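Local coordinates for protein glypican-1 (Homo sapiens, PDB 4YWT) that carries heparan sulfate chains at the cell surface, through which it binds alpha-4 (V) collagen and participates in Schwann cell myelination, at residues Leu259-Asn273 / Cys414-Met428. The protein carries 3 engineered substitutions. Sequence-based numbering, arbitrary orientation.
Sequences LGVPGARPCPDYCRN and CWNGMARGRYLPEVM
Y270, W415 and Y423 form the aromatic cluster that joins the first turns of helix 268-278 to the hairpin of strands 414-415 and 420-421, within the cysteine-rich lobe of the glypican fold. Y270 CB stands over the face of the Y423 ring, 3.6 Å from its centroid, while P425 CD covers the opposite face; the two tyrosine rings are tilted by 26° and slid apart, barely overlapping. CG of Y270, anti to its own N (chi1 179°), brings the ring against the hairpin turn, where N416 O sits 3.4 Å above the ring plane, over its centre. The W415 indole meets the 259-264 loop: L259 CD1 reaches its edge at CH2 (3.7 Å), and V261 CG2 approaches CE3 and CZ3 obliquely. G417 CA lies over the rim of one indole face, and NE1 is hydrogen-bonded to K251 O of helix 243-253.

Beside the cluster, the C267-C414 disulfide ties the N-cap of the helix to the first strand. C271, one turn on, is bonded to C400, and the end of the helix carries the C245-C278 disulfide. Next to C267, a single beta bridge between P266 and W415 is closed by hydrogen bonds from W415 N to R265 O (2.7 Å) and from C267 N to W415 O.

At the polar edge, N273 clamps the extended residues 425-428 with both ends of its amide. ND2 donates to E426 O (3.0 Å), nearly in the amide plane, and weakly to Y423 OH, whose stronger partner is E440 OE2. N273 OD1 accepts from M428 N, 2.7 Å away, with an N-H...O angle of 161°.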
loop_
_atom_site.group_PDB
_atom_site.type_symbol
_atom_site.label_atom_id
_atom_site.label_comp_id
_atom_site.label_asym_id
_atom_site.label_seq_id
_atom_site.Cartn_x
_atom_site.Cartn_y
_atom_site.Cartn_z
ATOM N N LEU A 259 -28.815 -26.346 -16.750
ATOM C CA LEU A 259 -28.911 -27.802 -16.685
ATOM C C LEU A 259 -29.998 -28.281 -15.727
ATOM O O LEU A 259 -30.002 -29.439 -15.312
ATOM C CB LEU A 259 -27.565 -28.411 -16.287
ATOM C CG LEU A 259 -26.427 -28.248 -17.298
ATOM C CD1 LEU A 259 -25.298 -29.217 -16.987
ATOM C CD2 LEU A 259 -26.928 -28.440 -18.724
ATOM N N GLY A 260 -30.916 -27.388 -15.375
ATOM C CA GLY A 260 -32.104 -27.782 -14.645
ATOM C C GLY A 260 -32.059 -27.684 -13.132
ATOM O O GLY A 260 -32.943 -28.208 -12.453
ATOM N N VAL A 261 -31.045 -27.015 -12.594
ATOM C CA VAL A 261 -30.946 -26.836 -11.147
ATOM C C VAL A 261 -30.571 -25.401 -10.764
ATOM O O VAL A 261 -29.481 -25.155 -10.247
ATOM C CB VAL A 261 -29.924 -27.821 -10.529
ATOM C CG1 VAL A 261 -30.550 -29.195 -10.356
ATOM C CG2 VAL A 261 -28.670 -27.916 -11.390
ATOM N N PRO A 262 -31.487 -24.448 -11.000
ATOM C CA PRO A 262 -31.205 -23.034 -10.723
ATOM C C PRO A 262 -31.064 -22.740 -9.231
ATOM O O PRO A 262 -30.431 -21.753 -8.856
ATOM C CB PRO A 262 -32.424 -22.316 -11.306
ATOM C CG PRO A 262 -33.519 -23.318 -11.220
ATOM C CD PRO A 262 -32.869 -24.650 -11.474
ATOM N N GLY A 263 -31.652 -23.591 -8.396
ATOM C CA GLY A 263 -31.557 -23.432 -6.957
ATOM C C GLY A 263 -30.216 -23.895 -6.423
ATOM O O GLY A 263 -29.834 -23.563 -5.301
ATOM N N ALA A 264 -29.498 -24.667 -7.233
ATOM C CA ALA A 264 -28.193 -25.183 -6.839
ATOM C C ALA A 264 -27.141 -24.079 -6.845
ATOM O O ALA A 264 -27.094 -23.255 -7.759
ATOM C CB ALA A 264 -27.772 -26.321 -7.754
ATOM N N ARG A 265 -26.297 -24.072 -5.820
ATOM C CA ARG A 265 -25.229 -23.088 -5.715
ATOM C C ARG A 265 -23.873 -23.781 -5.795
ATOM O O ARG A 265 -23.741 -24.940 -5.399
ATOM C CB ARG A 265 -25.365 -22.290 -4.414
ATOM C CG ARG A 265 -26.365 -21.149 -4.508
ATOM C CD ARG A 265 -25.873 -20.084 -5.476
ATOM N NE ARG A 265 -26.900 -19.096 -5.795
ATOM C CZ ARG A 265 -27.402 -18.911 -7.012
ATOM N NH1 ARG A 265 -26.972 -19.647 -8.028
ATOM N NH2 ARG A 265 -28.333 -17.989 -7.215
ATOM N N PRO A 266 -22.857 -23.072 -6.316
ATOM C CA PRO A 266 -21.548 -23.681 -6.575
ATOM C C PRO A 266 -20.830 -24.150 -5.317
ATOM O O PRO A 266 -20.924 -23.508 -4.273
ATOM C CB PRO A 266 -20.758 -22.546 -7.240
ATOM C CG PRO A 266 -21.787 -21.608 -7.762
ATOM C CD PRO A 266 -22.913 -21.678 -6.786
ATOM N N CYS A 267 -20.123 -25.269 -5.423
ATOM C CA CYS A 267 -19.303 -25.740 -4.319
ATOM C C CYS A 267 -18.141 -24.775 -4.087
ATOM O O CYS A 267 -17.568 -24.243 -5.036
ATOM C CB CYS A 267 -18.790 -27.158 -4.588
ATOM S SG CYS A 267 -20.088 -28.426 -4.611
ATOM N N PRO A 268 -17.813 -24.530 -2.809
ATOM C CA PRO A 268 -16.719 -23.629 -2.427
ATOM C C PRO A 268 -15.388 -23.935 -3.119
ATOM O O PRO A 268 -14.772 -23.021 -3.669
ATOM C CB PRO A 268 -16.608 -23.850 -0.918
ATOM C CG PRO A 268 -18.001 -24.175 -0.504
ATOM C CD PRO A 268 -18.585 -24.980 -1.636
ATOM N N ASP A 269 -14.958 -25.194 -3.098
ATOM C CA ASP A 269 -13.685 -25.577 -3.707
ATOM C C ASP A 269 -13.716 -25.435 -5.228
ATOM O O ASP A 269 -12.704 -25.110 -5.852
ATOM C CB ASP A 269 -13.318 -27.011 -3.317
ATOM C CG ASP A 269 -12.907 -27.133 -1.860
ATOM O OD1 ASP A 269 -12.666 -26.086 -1.221
ATOM O OD2 ASP A 269 -12.814 -28.272 -1.357
ATOM N N TYR A 270 -14.880 -25.686 -5.813
ATOM C CA TYR A 270 -15.097 -25.494 -7.243
ATOM C C TYR A 270 -14.881 -24.023 -7.607
ATOM O O TYR A 270 -14.034 -23.685 -8.446
ATOM C CB TYR A 270 -16.510 -25.955 -7.622
ATOM C CG TYR A 270 -16.889 -25.788 -9.077
ATOM C CD1 TYR A 270 -15.928 -25.801 -10.081
ATOM C CD2 TYR A 270 -18.219 -25.622 -9.446
ATOM C CE1 TYR A 270 -16.282 -25.646 -11.409
ATOM C CE2 TYR A 270 -18.581 -25.466 -10.770
ATOM C CZ TYR A 270 -17.610 -25.480 -11.747
ATOM O OH TYR A 270 -17.969 -25.325 -13.066
ATOM N N CYS A 271 -15.652 -23.159 -6.953
ATOM C CA CYS A 271 -15.539 -21.713 -7.111
ATOM C C CYS A 271 -14.099 -21.241 -6.926
ATOM O O CYS A 271 -13.611 -20.386 -7.672
ATOM C CB CYS A 271 -16.460 -21.007 -6.111
ATOM S SG CYS A 271 -16.438 -19.202 -6.176
ATOM N N ARG A 272 -13.423 -21.813 -5.936
ATOM C CA ARG A 272 -12.062 -21.415 -5.613
ATOM C C ARG A 272 -11.068 -21.838 -6.687
ATOM O O ARG A 272 -10.142 -21.096 -6.993
ATOM C CB ARG A 272 -11.647 -21.985 -4.259
ATOM C CG ARG A 272 -11.706 -20.962 -3.140
ATOM C CD ARG A 272 -11.938 -21.617 -1.795
ATOM N NE ARG A 272 -13.057 -21.000 -1.090
ATOM C CZ ARG A 272 -13.599 -21.488 0.021
ATOM N NH1 ARG A 272 -14.615 -20.858 0.596
ATOM N NH2 ARG A 272 -13.126 -22.603 0.558
ATOM N N ASN A 273 -11.257 -23.022 -7.259
ATOM C CA ASN A 273 -10.403 -23.444 -8.363
ATOM C C ASN A 273 -10.634 -22.570 -9.586
ATOM O O ASN A 273 -9.681 -22.177 -10.272
ATOM C CB ASN A 273 -10.635 -24.914 -8.706
ATOM C CG ASN A 273 -9.665 -25.833 -7.995
ATOM O OD1 ASN A 273 -8.884 -25.392 -7.153
ATOM N ND2 ASN A 273 -9.702 -27.114 -8.334
ATOM N N CYS A 414 -24.192 -29.239 -3.295
ATOM C CA CYS A 414 -23.827 -28.110 -4.145
ATOM C C CYS A 414 -23.519 -28.469 -5.598
ATOM O O CYS A 414 -23.304 -29.630 -5.941
ATOM C CB CYS A 414 -22.625 -27.390 -3.534
ATOM S SG CYS A 414 -21.316 -28.510 -2.992
ATOM N N TRP A 415 -23.512 -27.448 -6.445
ATOM C CA TRP A 415 -23.246 -27.600 -7.871
ATOM C C TRP A 415 -21.741 -27.702 -8.155
ATOM O O TRP A 415 -20.980 -26.782 -7.861
ATOM C CB TRP A 415 -23.886 -26.416 -8.607
ATOM C CG TRP A 415 -23.439 -26.146 -10.012
ATOM C CD1 TRP A 415 -22.548 -25.194 -10.417
ATOM C CD2 TRP A 415 -23.905 -26.791 -11.204
ATOM N NE1 TRP A 415 -22.415 -25.220 -11.784
ATOM C CE2 TRP A 415 -23.241 -26.189 -12.291
ATOM C CE3 TRP A 415 -24.814 -27.823 -11.459
ATOM C CZ2 TRP A 415 -23.450 -26.588 -13.610
ATOM C CZ3 TRP A 415 -25.020 -28.217 -12.770
ATOM C CH2 TRP A 415 -24.340 -27.604 -13.827
ATOM N N ASN A 416 -21.325 -28.834 -8.722
ATOM C CA ASN A 416 -19.918 -29.081 -9.042
ATOM C C ASN A 416 -19.591 -28.755 -10.497
ATOM O O ASN A 416 -18.452 -28.894 -10.944
ATOM C CB ASN A 416 -19.543 -30.533 -8.724
ATOM C CG ASN A 416 -20.416 -31.548 -9.451
ATOM O OD1 ASN A 416 -20.898 -31.303 -10.557
ATOM N ND2 ASN A 416 -20.614 -32.703 -8.826
ATOM N N GLY A 417 -20.615 -28.322 -11.219
ATOM C CA GLY A 417 -20.509 -27.906 -12.605
ATOM C C GLY A 417 -21.007 -28.901 -13.639
ATOM O O GLY A 417 -21.382 -28.503 -14.742
ATOM N N MET A 418 -20.999 -30.190 -13.316
ATOM C CA MET A 418 -21.822 -31.154 -14.044
ATOM C C MET A 418 -23.255 -31.253 -13.508
ATOM O O MET A 418 -24.211 -31.322 -14.280
ATOM C CB MET A 418 -21.143 -32.522 -14.063
ATOM C CG MET A 418 -20.019 -32.579 -15.093
ATOM S SD MET A 418 -18.585 -33.564 -14.627
ATOM C CE MET A 418 -19.354 -34.821 -13.616
ATOM N N ALA A 419 -23.391 -31.255 -12.183
ATOM C CA ALA A 419 -24.686 -31.451 -11.534
ATOM C C ALA A 419 -24.647 -31.024 -10.069
ATOM O O ALA A 419 -23.622 -30.554 -9.579
ATOM C CB ALA A 419 -25.116 -32.909 -11.645
ATOM N N ARG A 420 -25.771 -31.180 -9.375
ATOM C CA ARG A 420 -25.799 -31.005 -7.926
ATOM C C ARG A 420 -25.123 -32.211 -7.288
ATOM O O ARG A 420 -25.275 -33.333 -7.772
ATOM C CB ARG A 420 -27.231 -30.845 -7.413
ATOM N N GLY A 421 -24.373 -31.992 -6.213
ATOM C CA GLY A 421 -23.585 -33.067 -5.636
ATOM C C GLY A 421 -22.375 -32.598 -4.851
ATOM O O GLY A 421 -22.359 -31.497 -4.304
ATOM N N ARG A 422 -21.370 -33.462 -4.763
ATOM C CA ARG A 422 -20.117 -33.109 -4.107
ATOM C C ARG A 422 -19.019 -32.858 -5.138
ATOM O O ARG A 422 -18.988 -33.495 -6.191
ATOM C CB ARG A 422 -19.692 -34.210 -3.134
ATOM N N TYR A 423 -18.128 -31.920 -4.832
ATOM C CA TYR A 423 -17.020 -31.591 -5.723
ATOM C C TYR A 423 -15.724 -32.211 -5.213
ATOM O O TYR A 423 -15.171 -31.787 -4.199
ATOM C CB TYR A 423 -16.888 -30.073 -5.852
ATOM C CG TYR A 423 -15.726 -29.576 -6.683
ATOM C CD1 TYR A 423 -15.830 -29.467 -8.063
ATOM C CD2 TYR A 423 -14.536 -29.180 -6.082
ATOM C CE1 TYR A 423 -14.775 -28.998 -8.826
ATOM C CE2 TYR A 423 -13.475 -28.712 -6.836
ATOM C CZ TYR A 423 -13.600 -28.622 -8.207
ATOM O OH TYR A 423 -12.548 -28.155 -8.961
ATOM N N LEU A 424 -15.255 -33.225 -5.931
ATOM C CA LEU A 424 -14.059 -33.979 -5.561
ATOM C C LEU A 424 -12.707 -33.244 -5.665
ATOM O O LEU A 424 -11.937 -33.269 -4.704
ATOM C CB LEU A 424 -13.997 -35.266 -6.390
ATOM C CG LEU A 424 -15.124 -36.260 -6.107
ATOM C CD1 LEU A 424 -15.000 -37.489 -6.993
ATOM C CD2 LEU A 424 -15.133 -36.649 -4.635
ATOM N N PRO A 425 -12.406 -32.606 -6.820
ATOM C CA PRO A 425 -11.031 -32.143 -7.071
ATOM C C PRO A 425 -10.417 -31.264 -5.982
ATOM O O PRO A 425 -11.115 -30.491 -5.324
ATOM C CB PRO A 425 -11.168 -31.338 -8.368
ATOM C CG PRO A 425 -12.334 -31.932 -9.051
ATOM C CD PRO A 425 -13.293 -32.265 -7.951
ATOM N N GLU A 426 -9.104 -31.396 -5.805
ATOM C CA GLU A 426 -8.364 -30.609 -4.825
ATOM C C GLU A 426 -8.255 -29.150 -5.243
ATOM O O GLU A 426 -8.209 -28.838 -6.434
ATOM C CB GLU A 426 -6.959 -31.184 -4.624
ATOM C CG GLU A 426 -6.794 -32.057 -3.390
ATOM C CD GLU A 426 -6.999 -31.300 -2.090
ATOM O OE1 GLU A 426 -6.927 -30.052 -2.100
ATOM O OE2 GLU A 426 -7.232 -31.957 -1.055
ATOM N N VAL A 427 -8.215 -28.260 -4.256
ATOM C CA VAL A 427 -7.987 -26.848 -4.521
ATOM C C VAL A 427 -6.556 -26.642 -5.004
ATOM O O VAL A 427 -5.610 -27.146 -4.401
ATOM C CB VAL A 427 -8.244 -25.980 -3.273
ATOM C CG1 VAL A 427 -8.084 -24.504 -3.612
ATOM C CG2 VAL A 427 -9.635 -26.249 -2.722
ATOM N N MET A 428 -6.408 -25.912 -6.104
ATOM C CA MET A 428 -5.096 -25.639 -6.675
ATOM C C MET A 428 -4.277 -24.714 -5.786
ATOM O O MET A 428 -4.819 -24.016 -4.930
ATOM C CB MET A 428 -5.236 -25.024 -8.069
ATOM C CG MET A 428 -5.967 -25.894 -9.086
ATOM S SD MET A 428 -4.921 -27.136 -9.883
ATOM C CE MET A 428 -5.009 -28.500 -8.724
#